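Local structure of alpha-fucosidase (Bifidobacterium bifidum, 2EAB) at residues H677-H682 and T721-G726. The protein probably releases alpha-1,2-linked L-fucose from glycans by hydrolysis, this chain being the catalytic piece of a longer protein. Sequence-based numbering, arbitrary orientation.
With EDO (1,2-ethanediol), chain D.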
ATOM      1  N   HIS A 677      -6.212  -6.792 -22.164  1.00 10.28           N
ATOM      2  CA  HIS A 677      -5.233  -7.323 -21.215  1.00  9.66           C
ATOM      3  C   HIS A 677      -5.378  -6.673 -19.838  1.00  9.54           C
ATOM      4  O   HIS A 677      -5.600  -5.466 -19.734  1.00  9.53           O
ATOM      5  CB  HIS A 677      -3.811  -7.157 -21.743  1.00  9.60           C
ATOM      6  CG  HIS A 677      -2.767  -7.762 -20.855  1.00  8.83           C
ATOM      7  ND1 HIS A 677      -2.712  -9.112 -20.585  1.00  9.26           N
ATOM      8  CD2 HIS A 677      -1.749  -7.197 -20.160  1.00  8.68           C
ATOM      9  CE1 HIS A 677      -1.705  -9.352 -19.764  1.00  9.65           C
ATOM     10  NE2 HIS A 677      -1.103  -8.208 -19.492  1.00  9.48           N
ATOM     11  N   ARG A 678      -5.255  -7.481 -18.789  1.00  9.45           N
ATOM     12  CA  ARG A 678      -5.511  -7.028 -17.423  1.00  9.43           C
ATOM     13  C   ARG A 678      -4.528  -5.959 -16.933  1.00  9.10           C
ATOM     14  O   ARG A 678      -4.927  -5.000 -16.265  1.00  9.60           O
ATOM     15  CB  ARG A 678      -5.532  -8.214 -16.458  1.00  9.36           C
ATOM     16  CG  ARG A 678      -6.010  -7.861 -15.067  1.00 10.20           C
ATOM     17  CD  ARG A 678      -6.317  -9.109 -14.284  1.00 11.46           C
ATOM     18  NE  ARG A 678      -6.886  -8.804 -12.977  1.00 10.77           N
ATOM     19  CZ  ARG A 678      -6.377  -9.221 -11.823  1.00 10.47           C
ATOM     20  NH1 ARG A 678      -5.285  -9.980 -11.799  1.00 10.07           N
ATOM     21  NH2 ARG A 678      -6.978  -8.895 -10.689  1.00 10.56           N
ATOM     22  N   HIS A 679      -3.250  -6.129 -17.255  1.00  8.57           N
ATOM     23  CA  HIS A 679      -2.242  -5.129 -16.929  1.00  8.31           C
ATOM     24  C   HIS A 679      -2.314  -3.960 -17.904  1.00  7.71           C
ATOM     25  O   HIS A 679      -2.714  -4.126 -19.053  1.00  8.05           O
ATOM     26  CB  HIS A 679      -0.844  -5.734 -17.015  1.00  8.49           C
ATOM     27  CG  HIS A 679      -0.497  -6.650 -15.884  1.00  9.35           C
ATOM     28  ND1 HIS A 679      -0.970  -7.941 -15.790  1.00 11.43           N
ATOM     29  CD2 HIS A 679       0.315  -6.468 -14.817  1.00  9.20           C
ATOM     30  CE1 HIS A 679      -0.483  -8.506 -14.700  1.00 11.73           C
ATOM     31  NE2 HIS A 679       0.299  -7.635 -14.091  1.00 12.36           N
ATOM     32  N   MET A 680      -1.898  -2.788 -17.430  1.00  7.86           N
ATOM     33  CA  MET A 680      -1.738  -1.596 -18.262  1.00  7.94           C
ATOM     34  C   MET A 680      -0.386  -0.990 -17.900  1.00  7.44           C
ATOM     35  O   MET A 680      -0.296   0.144 -17.410  1.00  7.76           O
ATOM     36  CB  MET A 680      -2.868  -0.590 -18.016  1.00  8.14           C
ATOM     37  CG  MET A 680      -4.265  -1.199 -18.028  1.00  8.85           C
ATOM     38  SD  MET A 680      -5.596   0.010 -17.960  1.00  9.17           S
ATOM     39  CE  MET A 680      -5.195   0.877 -16.438  1.00 10.55           C
ATOM     40  N   SER A 681       0.669  -1.761 -18.129  1.00  7.36           N
ATOM     41  CA  SER A 681       1.997  -1.403 -17.636  1.00  7.17           C
ATOM     42  C   SER A 681       2.567  -0.150 -18.287  1.00  6.99           C
ATOM     43  O   SER A 681       3.422   0.516 -17.717  1.00  7.15           O
ATOM     44  CB  SER A 681       2.961  -2.576 -17.810  1.00  7.25           C
ATOM     45  OG  SER A 681       2.524  -3.698 -17.065  1.00  7.12           O
ATOM     46  N   HIS A 682       2.073   0.165 -19.477  1.00  6.50           N
ATOM     47  CA  HIS A 682       2.532   1.335 -20.216  1.00  6.35           C
ATOM     48  C   HIS A 682       1.824   2.638 -19.832  1.00  6.27           C
ATOM     49  O   HIS A 682       2.116   3.694 -20.408  1.00  6.73           O
ATOM     50  CB  HIS A 682       2.383   1.082 -21.716  1.00  6.64           C
ATOM     51  CG  HIS A 682       0.972   0.854 -22.156  1.00  7.25           C
ATOM     52  ND1 HIS A 682       0.121  -0.020 -21.512  1.00  8.03           N
ATOM     53  CD2 HIS A 682       0.273   1.369 -23.194  1.00  7.71           C
ATOM     54  CE1 HIS A 682      -1.047  -0.019 -22.129  1.00  8.25           C
ATOM     55  NE2 HIS A 682      -0.981   0.815 -23.153  1.00  8.26           N
ATOM     56  N   THR A 721     -10.910  -6.723 -10.480  1.00  9.23           N
ATOM     57  CA  THR A 721     -10.735  -7.025  -9.071  1.00  9.12           C
ATOM     58  C   THR A 721      -9.348  -6.621  -8.605  1.00  8.57           C
ATOM     59  O   THR A 721      -8.454  -6.353  -9.419  1.00  8.60           O
ATOM     60  CB  THR A 721     -10.874  -8.535  -8.816  1.00  9.14           C
ATOM     61  OG1 THR A 721      -9.890  -9.220  -9.600  1.00  9.83           O
ATOM     62  CG2 THR A 721     -12.273  -9.047  -9.183  1.00  9.77           C
ATOM     63  N   GLY A 722      -9.179  -6.583  -7.287  1.00  8.50           N
ATOM     64  CA  GLY A 722      -7.873  -6.406  -6.667  1.00  8.37           C
ATOM     65  C   GLY A 722      -7.079  -5.234  -7.209  1.00  8.04           C
ATOM     66  O   GLY A 722      -7.614  -4.137  -7.394  1.00  8.48           O
ATOM     67  N   TRP A 723      -5.798  -5.471  -7.478  1.00  7.89           N
ATOM     68  CA  TRP A 723      -4.908  -4.395  -7.916  1.00  8.07           C
ATOM     69  C   TRP A 723      -5.361  -3.798  -9.247  1.00  7.98           C
ATOM     70  O   TRP A 723      -5.140  -2.612  -9.510  1.00  7.94           O
ATOM     71  CB  TRP A 723      -3.438  -4.855  -8.002  1.00  8.31           C
ATOM     72  CG  TRP A 723      -3.212  -5.964  -8.985  1.00  8.43           C
ATOM     73  CD1 TRP A 723      -3.145  -7.297  -8.710  1.00  8.87           C
ATOM     74  CD2 TRP A 723      -3.040  -5.838 -10.404  1.00  8.51           C
ATOM     75  NE1 TRP A 723      -2.946  -8.010  -9.866  1.00  9.35           N
ATOM     76  CE2 TRP A 723      -2.881  -7.139 -10.920  1.00  8.85           C
ATOM     77  CE3 TRP A 723      -3.006  -4.748 -11.290  1.00  7.84           C
ATOM     78  CZ2 TRP A 723      -2.697  -7.386 -12.281  1.00  9.11           C
ATOM     79  CZ3 TRP A 723      -2.828  -4.993 -12.642  1.00  8.54           C
ATOM     80  CH2 TRP A 723      -2.671  -6.303 -13.125  1.00  9.15           C
ATOM     81  N   ALA A 724      -5.990  -4.606 -10.098  1.00  8.04           N
ATOM     82  CA  ALA A 724      -6.361  -4.133 -11.429  1.00  8.11           C
ATOM     83  C   ALA A 724      -7.456  -3.076 -11.357  1.00  8.08           C
ATOM     84  O   ALA A 724      -7.357  -2.028 -11.993  1.00  8.18           O
ATOM     85  CB  ALA A 724      -6.767  -5.288 -12.327  1.00  8.13           C
ATOM     86  N   ILE A 725      -8.490  -3.334 -10.563  1.00  8.33           N
ATOM     87  CA  ILE A 725      -9.535  -2.331 -10.389  1.00  8.81           C
ATOM     88  C   ILE A 725      -8.999  -1.096  -9.646  1.00  8.64           C
ATOM     89  O   ILE A 725      -9.338   0.035 -10.002  1.00  8.66           O
ATOM     90  CB  ILE A 725     -10.846  -2.910  -9.770  1.00  9.25           C
ATOM     91  CG1 ILE A 725     -12.022  -1.956 -10.004  1.00 10.15           C
ATOM     92  CG2 ILE A 725     -10.689  -3.229  -8.288  1.00  9.93           C
ATOM     93  CD1 ILE A 725     -12.393  -1.789 -11.458  1.00 11.58           C
ATOM     94  N   GLY A 726      -8.139  -1.310  -8.653  1.00  8.53           N
ATOM     95  CA  GLY A 726      -7.505  -0.190  -7.949  1.00  8.22           C
ATOM     96  C   GLY A 726      -6.725   0.708  -8.893  1.00  7.76           C
ATOM     97  O   GLY A 726      -6.858   1.936  -8.849  1.00  8.38           O
TER
HETATM   98  C1  EDO D4804       2.728  -2.896 -13.641  1.00 29.74           C
HETATM   99  O1  EDO D4804       1.611  -3.513 -14.454  1.00 30.59           O
HETATM  100  C2  EDO D4804       3.824  -4.027 -13.515  1.00 30.60           C
HETATM  101  O2  EDO D4804       3.288  -5.113 -12.629  1.00 27.98           O
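Arg678 and His679, in a loop of the (alpha/alpha)6-barrel catalytic domain characteristic of glycoside hydrolase family 95, meet Trp723 near the beginning of helix 722-734. With CG anti to the backbone N, the extended arginine chain reaches from its CB across to that helix. Its CG lies against Ala724 CB at 3.8 Å, and after CD the NE passes the same methyl at 3.6 Å while hydrogen-bonding Asn720 OD1. Alanine is small enough here to let the long stem lie close. At the tip, CZ sits 3.7 Å above the plane of the Trp723 ring, displaced toward the rim, and NH1 is 3.6 Å from Trp723 NE1; with the planes 51° apart, the guanidinium leans over the indole. NH2 gives a weak, bent hydrogen bond to Thr721 O (3.2 Å, 131°), a carbonyl that also accepts from Ile725 N and, weakly, from Ala724 N, while Thr721 OG1 is engaged by His761 O. Arginine suits this path, being long enough to cross the methyl and still bring N-H groups to both the Asn720 and Thr721 oxygens.

Tryptophan is long enough to serve both neighbours: its CH2 corner reaches over the centre of the His679 imidazole, a flat face 3.3 Å below it, with the rings inclined at 47°. An alanine in place of His679 would probably open a gap beside Trp723 CH2, leaving the end of the indole freer to shift. Ser681 OG accepts a hydrogen bond from O1 of a 1,2-ethanediol, probably from the crystallisation liquor, and this O1 lies at the imidazole edge, 3.2 Å from His679 CD2.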